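Local coordinates for protein aminotransferase, class III (PDB 6IO1) that is a thermostable, (S)-enantioselective omega-transaminase that probably transfers amino groups with the help of pyridoxal 5'-phosphate, at residues E74-Q79 with C331-R336. Residues are numbered along the deposited sequence; the frame is centred on the assembly and turned at random.
Sequences EAAREQ and CAVALR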
ATOM      1  N   GLU B  74       6.487 -18.180 -13.975  1.00 16.35           N
ATOM      2  CA  GLU B  74       5.603 -19.329 -14.147  1.00 17.29           C
ATOM      3  C   GLU B  74       4.648 -19.476 -12.972  1.00 16.69           C
ATOM      4  O   GLU B  74       3.471 -19.811 -13.157  1.00 18.13           O
ATOM      5  CB  GLU B  74       6.430 -20.605 -14.328  1.00 19.02           C
ATOM      6  CG  GLU B  74       5.652 -21.894 -14.099  1.00 22.29           C
ATOM      7  CD  GLU B  74       4.554 -22.122 -15.125  1.00 26.65           C
ATOM      8  OE1 GLU B  74       4.556 -21.446 -16.177  1.00 26.97           O
ATOM      9  OE2 GLU B  74       3.682 -22.980 -14.877  1.00 29.00           O
ATOM     10  N   ALA B  75       5.132 -19.225 -11.754  1.00 17.43           N
ATOM     11  CA  ALA B  75       4.249 -19.266 -10.593  1.00 17.93           C
ATOM     12  C   ALA B  75       3.141 -18.229 -10.720  1.00 15.62           C
ATOM     13  O   ALA B  75       1.963 -18.526 -10.475  1.00 16.01           O
ATOM     14  CB  ALA B  75       5.047 -19.047  -9.309  1.00 17.26           C
ATOM     15  N   ALA B  76       3.503 -17.004 -11.114  1.00 16.46           N
ATOM     16  CA  ALA B  76       2.505 -15.956 -11.293  1.00 16.90           C
ATOM     17  C   ALA B  76       1.500 -16.325 -12.376  1.00 15.68           C
ATOM     18  O   ALA B  76       0.295 -16.132 -12.201  1.00 16.25           O
ATOM     19  CB  ALA B  76       3.186 -14.630 -11.626  1.00 15.96           C
ATOM     20  N   ARG B  77       1.977 -16.855 -13.506  1.00 16.31           N
ATOM     21  CA  ARG B  77       1.076 -17.234 -14.591  1.00 16.51           C
ATOM     22  C   ARG B  77       0.100 -18.317 -14.142  1.00 17.59           C
ATOM     23  O   ARG B  77      -1.113 -18.216 -14.373  1.00 17.42           O
ATOM     24  CB  ARG B  77       1.892 -17.707 -15.796  1.00 18.98           C
ATOM     25  CG  ARG B  77       1.069 -18.070 -17.019  1.00 22.08           C
ATOM     26  CD  ARG B  77       1.730 -19.191 -17.810  1.00 25.57           C
ATOM     27  NE  ARG B  77       1.868 -20.416 -17.025  1.00 24.19           N
ATOM     28  CZ  ARG B  77       0.880 -21.279 -16.810  1.00 25.35           C
ATOM     29  NH1 ARG B  77      -0.315 -21.066 -17.340  1.00 25.44           N
ATOM     30  NH2 ARG B  77       1.094 -22.367 -16.081  1.00 25.88           N
ATOM     31  N   GLU B  78       0.620 -19.357 -13.485  1.00 18.40           N
ATOM     32  CA  GLU B  78      -0.222 -20.447 -13.004  1.00 19.47           C
ATOM     33  C   GLU B  78      -1.283 -19.935 -12.042  1.00 18.25           C
ATOM     34  O   GLU B  78      -2.474 -20.251 -12.179  1.00 16.65           O
ATOM     35  CB  GLU B  78       0.651 -21.507 -12.332  1.00 23.32           C
ATOM     36  CG  GLU B  78      -0.059 -22.804 -11.985  1.00 29.80           C
ATOM     37  CD  GLU B  78       0.727 -23.636 -10.990  1.00 35.11           C
ATOM     38  OE1 GLU B  78       1.878 -24.004 -11.300  1.00 38.77           O
ATOM     39  OE2 GLU B  78       0.195 -23.920  -9.897  1.00 35.65           O
ATOM     40  N   GLN B  79      -0.868 -19.136 -11.053  1.00 15.37           N
ATOM     41  CA  GLN B  79      -1.829 -18.642 -10.076  1.00 17.26           C
ATOM     42  C   GLN B  79      -2.850 -17.715 -10.719  1.00 15.46           C
ATOM     43  O   GLN B  79      -4.034 -17.779 -10.390  1.00 17.19           O
ATOM     44  CB  GLN B  79      -1.116 -17.941  -8.920  1.00 15.54           C
ATOM     45  CG  GLN B  79      -2.046 -17.612  -7.757  1.00 13.93           C
ATOM     46  CD  GLN B  79      -2.802 -18.829  -7.250  1.00 16.35           C
ATOM     47  OE1 GLN B  79      -2.240 -19.918  -7.131  1.00 17.16           O
ATOM     48  NE2 GLN B  79      -4.086 -18.650  -6.958  1.00 14.43           N
ATOM     49  N   CYS B 331       1.456 -14.080  -3.073  1.00 13.41           N
ATOM     50  CA  CYS B 331       1.854 -15.130  -2.139  1.00 14.94           C
ATOM     51  C   CYS B 331       2.479 -16.323  -2.859  1.00 14.55           C
ATOM     52  O   CYS B 331       3.445 -16.912  -2.363  1.00 15.60           O
ATOM     53  CB  CYS B 331       0.650 -15.565  -1.305  1.00 13.57           C
ATOM     54  SG  CYS B 331       0.023 -14.274  -0.206  1.00 14.72           S
ATOM     55  N   ALA B 332       1.935 -16.708  -4.017  1.00 13.15           N
ATOM     56  CA  ALA B 332       2.534 -17.801  -4.780  1.00 14.09           C
ATOM     57  C   ALA B 332       3.939 -17.440  -5.251  1.00 13.11           C
ATOM     58  O   ALA B 332       4.873 -18.255  -5.153  1.00 14.35           O
ATOM     59  CB  ALA B 332       1.643 -18.163  -5.968  1.00 14.37           C
ATOM     60  N   VAL B 333       4.108 -16.220  -5.768  1.00 13.93           N
ATOM     61  CA  VAL B 333       5.433 -15.768  -6.179  1.00 12.61           C
ATOM     62  C   VAL B 333       6.372 -15.736  -4.982  1.00 13.50           C
ATOM     63  O   VAL B 333       7.558 -16.064  -5.097  1.00 15.65           O
ATOM     64  CB  VAL B 333       5.338 -14.395  -6.872  1.00 12.76           C
ATOM     65  CG1 VAL B 333       6.721 -13.793  -7.066  1.00 13.69           C
ATOM     66  CG2 VAL B 333       4.624 -14.528  -8.208  1.00 13.31           C
ATOM     67  N   ALA B 334       5.857 -15.345  -3.813  1.00 12.64           N
ATOM     68  CA  ALA B 334       6.669 -15.343  -2.601  1.00 13.85           C
ATOM     69  C   ALA B 334       7.106 -16.751  -2.224  1.00 12.48           C
ATOM     70  O   ALA B 334       8.242 -16.957  -1.788  1.00 15.22           O
ATOM     71  CB  ALA B 334       5.895 -14.705  -1.449  1.00 11.75           C
ATOM     72  N   LEU B 335       6.209 -17.728  -2.359  1.00 12.82           N
ATOM     73  CA  LEU B 335       6.571 -19.110  -2.059  1.00 15.51           C
ATOM     74  C   LEU B 335       7.685 -19.594  -2.981  1.00 16.02           C
ATOM     75  O   LEU B 335       8.657 -20.212  -2.527  1.00 17.10           O
ATOM     76  CB  LEU B 335       5.345 -20.015  -2.176  1.00 15.71           C
ATOM     77  CG  LEU B 335       4.262 -19.848  -1.108  1.00 14.65           C
ATOM     78  CD1 LEU B 335       3.035 -20.678  -1.453  1.00 16.51           C
ATOM     79  CD2 LEU B 335       4.797 -20.223   0.266  1.00 15.99           C
ATOM     80  N   ARG B 336       7.570 -19.303  -4.280  1.00 14.75           N
ATOM     81  CA  ARG B 336       8.625 -19.704  -5.212  1.00 16.10           C
ATOM     82  C   ARG B 336       9.938 -18.978  -4.914  1.00 15.01           C
ATOM     83  O   ARG B 336      11.024 -19.579  -4.960  1.00 16.05           O
ATOM     84  CB  ARG B 336       8.178 -19.442  -6.649  1.00 16.56           C
ATOM     85  CG  ARG B 336       8.814 -20.364  -7.673  1.00 19.83           C
ATOM     86  CD  ARG B 336       8.280 -21.779  -7.546  1.00 20.93           C
ATOM     87  NE  ARG B 336       8.989 -22.704  -8.423  1.00 21.69           N
ATOM     88  CZ  ARG B 336      10.111 -23.333  -8.092  1.00 23.64           C
ATOM     89  NH1 ARG B 336      10.638 -23.161  -6.888  1.00 22.56           N
ATOM     90  NH2 ARG B 336      10.693 -24.155  -8.955  1.00 26.82           N
TER
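Ala-76 and Val-333 meet at the tightest point between two helices that run roughly antiparallel (148°), the axes of the two short segments approaching to 8.5 Å. The methyl CB of Ala-76 touches CG2 of Val-333 at 3.7 Å, and the same CG2 lies 4.0 Å from the backbone N of Ala-76. Val-333 has CG1 anti to its own backbone N (chi1 169°), which leaves CG2 as the branch that reaches the neighbouring helix. Such close spacing illustrates how alanines let helices approach: Ala-75 and Val-333 bring their CA atoms to 5.8 Å, Ala-75 CB lies 4.2 Å from Ala-332 O, and Ala-332 sets its methyl against CB of Gln-79 at 4.0 Å. No hydrogen bond crosses between the segments. In the fold-type I architecture of class-III aminotransferases, the pairing joins helix 70-82, early in the chain, to helix 328-344, some 250 residues later. Ala-76 also packs on Met-80 of the second subunit, placing helix 70-82 at the dimer interface, and Val-333 rests on Tyr-295 and Val-296. Gln-79 lays CB and CG along the Ala-332 methyl; a bend at chi2 (54°) then carries its amide onward, where NE2 bonds to Val-83 O. The looser side is at Arg-336: its CB meets Ala-75 CB at 4.1 Å, but the chain bends at chi2 and its guanidinium makes a long, weak ion pair with Asp-339.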